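Local coordinates for glycosyl hydrolase family 26 (Bacteroides ovatus, PDB 4ZXO), which probably hydrolyses the beta-mannan backbone of galactomannan as a family GH26 beta-mannanase, at residues V104-T109 and W171-K176. Numbering follows the deposited sequence.
Sequences VRNPKT and WFWWGK
Pro-107 lays its ring methylene CD on one face of the Trp-173 indole, 3.7 Å from the centroid of the six-membered ring and displaced toward the rim. On that same face Asn-106 CA sits above the five-membered ring, a second CH-pi contact at 3.9 Å to the centroid. The indole edge is held too: NE1 donates to Val-104 O at 3.2 Å, with the oxygen close to the ring plane but the donor well above the carbonyl plane. From a chi1 of 58°, CG between its own backbone N and carbonyl carbon, Trp-173 reaches across to 104-107, and chi2 of -101° turns one face to Pro-107 and NE1 to Val-104 O. Behind it, Trp-174 CE3 lies 3.6 Å above the opposite face, so the indole is clamped between the proline and its sequence neighbour. Val-104 CG1 touches both indoles, 3.6 Å from Trp-174 CZ3 and 3.8 Å from Trp-173 CZ2. The two segments belong to loops that follow consecutive strands, 97-101 and 159-162, of the TIM barrel, and are joined at its C-terminal end. An alanine in place of Trp-173 would probably leave Val-104 O without this donor and open a gap between Pro-107 and Trp-174. Further out, Asn-106 OD1 accepts from Lys-108 N, closing an Asx turn, and from Thr-109 N, extending it to an Asx motif. A type I turn from Phe-172 to Gly-175 presents both tryptophans, and Trp-174 NE1 is hydrogen-bonded to His-165 O.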
loop_
_atom_site.group_PDB
_atom_site.type_symbol
_atom_site.label_atom_id
_atom_site.label_comp_id
_atom_site.label_asym_id
_atom_site.label_seq_id
_atom_site.Cartn_x
_atom_site.Cartn_y
_atom_site.Cartn_z
ATOM N N VAL A 104 -4.962 -0.281 -12.143
ATOM C CA VAL A 104 -5.564 -1.088 -13.201
ATOM C C VAL A 104 -6.054 -0.212 -14.351
ATOM O O VAL A 104 -6.536 0.929 -14.155
ATOM C CB VAL A 104 -6.725 -1.922 -12.593
ATOM C CG1 VAL A 104 -7.742 -1.036 -11.816
ATOM C CG2 VAL A 104 -7.442 -2.854 -13.568
ATOM N N ARG A 105 -5.908 -0.763 -15.555
ATOM C CA ARG A 105 -6.368 -0.099 -16.757
ATOM C C ARG A 105 -7.886 0.145 -16.714
ATOM O O ARG A 105 -8.642 -0.467 -15.921
ATOM C CB ARG A 105 -6.031 -0.967 -17.990
ATOM C CG ARG A 105 -4.566 -1.284 -18.199
ATOM C CD ARG A 105 -3.691 -0.104 -18.589
ATOM N NE ARG A 105 -4.074 0.435 -19.913
ATOM C CZ ARG A 105 -3.418 1.401 -20.535
ATOM N NH1 ARG A 105 -2.327 1.900 -20.017
ATOM N NH2 ARG A 105 -3.844 1.848 -21.716
ATOM N N ASN A 106 -8.320 1.025 -17.607
ATOM C CA ASN A 106 -9.733 1.369 -17.735
ATOM C C ASN A 106 -10.386 0.323 -18.639
ATOM O O ASN A 106 -10.062 0.277 -19.845
ATOM C CB ASN A 106 -9.830 2.769 -18.332
ATOM C CG ASN A 106 -11.242 3.293 -18.414
ATOM O OD1 ASN A 106 -12.150 2.583 -18.789
ATOM N ND2 ASN A 106 -11.428 4.546 -18.053
ATOM N N PRO A 107 -11.302 -0.499 -18.089
ATOM C CA PRO A 107 -11.841 -1.616 -18.898
ATOM C C PRO A 107 -12.849 -1.183 -19.968
ATOM O O PRO A 107 -13.160 -1.984 -20.860
ATOM C CB PRO A 107 -12.517 -2.523 -17.858
ATOM C CG PRO A 107 -12.895 -1.578 -16.704
ATOM C CD PRO A 107 -11.738 -0.530 -16.678
ATOM N N LYS A 108 -13.301 0.066 -19.927
ATOM C CA LYS A 108 -14.259 0.513 -20.926
ATOM C C LYS A 108 -13.557 1.294 -22.047
ATOM O O LYS A 108 -13.822 1.072 -23.244
ATOM C CB LYS A 108 -15.346 1.381 -20.270
ATOM C CG LYS A 108 -16.442 1.845 -21.239
ATOM C CD LYS A 108 -17.530 2.501 -20.357
ATOM C CE LYS A 108 -18.856 2.664 -21.026
ATOM N NZ LYS A 108 -18.812 3.641 -22.101
ATOM N N THR A 109 -12.657 2.205 -21.662
ATOM C CA THR A 109 -12.004 3.058 -22.666
ATOM C C THR A 109 -10.733 2.491 -23.235
ATOM O O THR A 109 -10.293 2.938 -24.284
ATOM C CB THR A 109 -11.649 4.434 -22.103
ATOM O OG1 THR A 109 -10.574 4.300 -21.182
ATOM C CG2 THR A 109 -12.850 5.053 -21.389
ATOM N N TRP A 171 -9.565 11.305 -9.645
ATOM C CA TRP A 171 -8.533 11.202 -10.659
ATOM C C TRP A 171 -8.335 9.780 -11.179
ATOM O O TRP A 171 -7.568 9.589 -12.133
ATOM C CB TRP A 171 -7.206 11.739 -10.134
ATOM C CG TRP A 171 -6.813 11.234 -8.796
ATOM C CD1 TRP A 171 -6.140 10.085 -8.511
ATOM C CD2 TRP A 171 -6.965 11.927 -7.574
ATOM N NE1 TRP A 171 -5.926 9.985 -7.149
ATOM C CE2 TRP A 171 -6.423 11.112 -6.551
ATOM C CE3 TRP A 171 -7.550 13.141 -7.229
ATOM C CZ2 TRP A 171 -6.362 11.506 -5.198
ATOM C CZ3 TRP A 171 -7.509 13.534 -5.830
ATOM C CH2 TRP A 171 -6.938 12.696 -4.854
ATOM N N PHE A 172 -9.005 8.787 -10.571
ATOM C CA PHE A 172 -9.023 7.433 -11.119
ATOM C C PHE A 172 -10.430 7.079 -11.591
ATOM O O PHE A 172 -11.419 7.674 -11.120
ATOM C CB PHE A 172 -8.605 6.401 -10.034
ATOM C CG PHE A 172 -7.190 6.560 -9.564
ATOM C CD1 PHE A 172 -6.157 6.721 -10.490
ATOM C CD2 PHE A 172 -6.881 6.505 -8.211
ATOM C CE1 PHE A 172 -4.844 6.793 -10.063
ATOM C CE2 PHE A 172 -5.585 6.603 -7.776
ATOM C CZ PHE A 172 -4.556 6.734 -8.691
ATOM N N TRP A 173 -10.539 6.085 -12.479
ATOM C CA TRP A 173 -11.854 5.815 -13.053
ATOM C C TRP A 173 -12.850 5.188 -12.071
ATOM O O TRP A 173 -14.046 5.124 -12.358
ATOM C CB TRP A 173 -11.716 4.913 -14.319
ATOM C CG TRP A 173 -11.063 3.590 -14.177
ATOM C CD1 TRP A 173 -9.758 3.257 -14.524
ATOM C CD2 TRP A 173 -11.680 2.373 -13.727
ATOM N NE1 TRP A 173 -9.539 1.923 -14.283
ATOM C CE2 TRP A 173 -10.696 1.354 -13.798
ATOM C CE3 TRP A 173 -12.974 2.042 -13.252
ATOM C CZ2 TRP A 173 -10.971 0.010 -13.454
ATOM C CZ3 TRP A 173 -13.245 0.701 -12.891
ATOM C CH2 TRP A 173 -12.239 -0.302 -12.991
ATOM N N TRP A 174 -12.361 4.774 -10.887
ATOM C CA TRP A 174 -13.202 4.291 -9.776
ATOM C C TRP A 174 -13.414 5.367 -8.710
ATOM O O TRP A 174 -13.892 5.055 -7.630
ATOM C CB TRP A 174 -12.577 3.069 -9.125
ATOM C CG TRP A 174 -11.166 3.303 -8.599
ATOM C CD1 TRP A 174 -10.823 3.848 -7.382
ATOM C CD2 TRP A 174 -9.937 3.029 -9.272
ATOM N NE1 TRP A 174 -9.453 3.918 -7.250
ATOM C CE2 TRP A 174 -8.877 3.427 -8.400
ATOM C CE3 TRP A 174 -9.627 2.517 -10.538
ATOM C CZ2 TRP A 174 -7.533 3.247 -8.725
ATOM C CZ3 TRP A 174 -8.282 2.418 -10.923
ATOM C CH2 TRP A 174 -7.249 2.769 -9.991
ATOM N N GLY A 175 -13.049 6.608 -9.020
ATOM C CA GLY A 175 -13.125 7.675 -8.036
ATOM C C GLY A 175 -14.526 8.262 -7.784
ATOM O O GLY A 175 -15.540 7.826 -8.390
ATOM N N LYS A 176 -14.568 9.273 -6.927
ATOM C CA LYS A 176 -15.844 9.700 -6.301
ATOM C C LYS A 176 -16.903 10.154 -7.324
ATOM O O LYS A 176 -18.101 9.767 -7.239
ATOM C CB LYS A 176 -15.541 10.816 -5.290
ATOM C CG LYS A 176 -16.725 11.337 -4.565
ATOM C CD LYS A 176 -17.257 10.342 -3.654
ATOM C CE LYS A 176 -18.155 11.036 -2.527
ATOM N NZ LYS A 176 -19.301 11.873 -3.046
#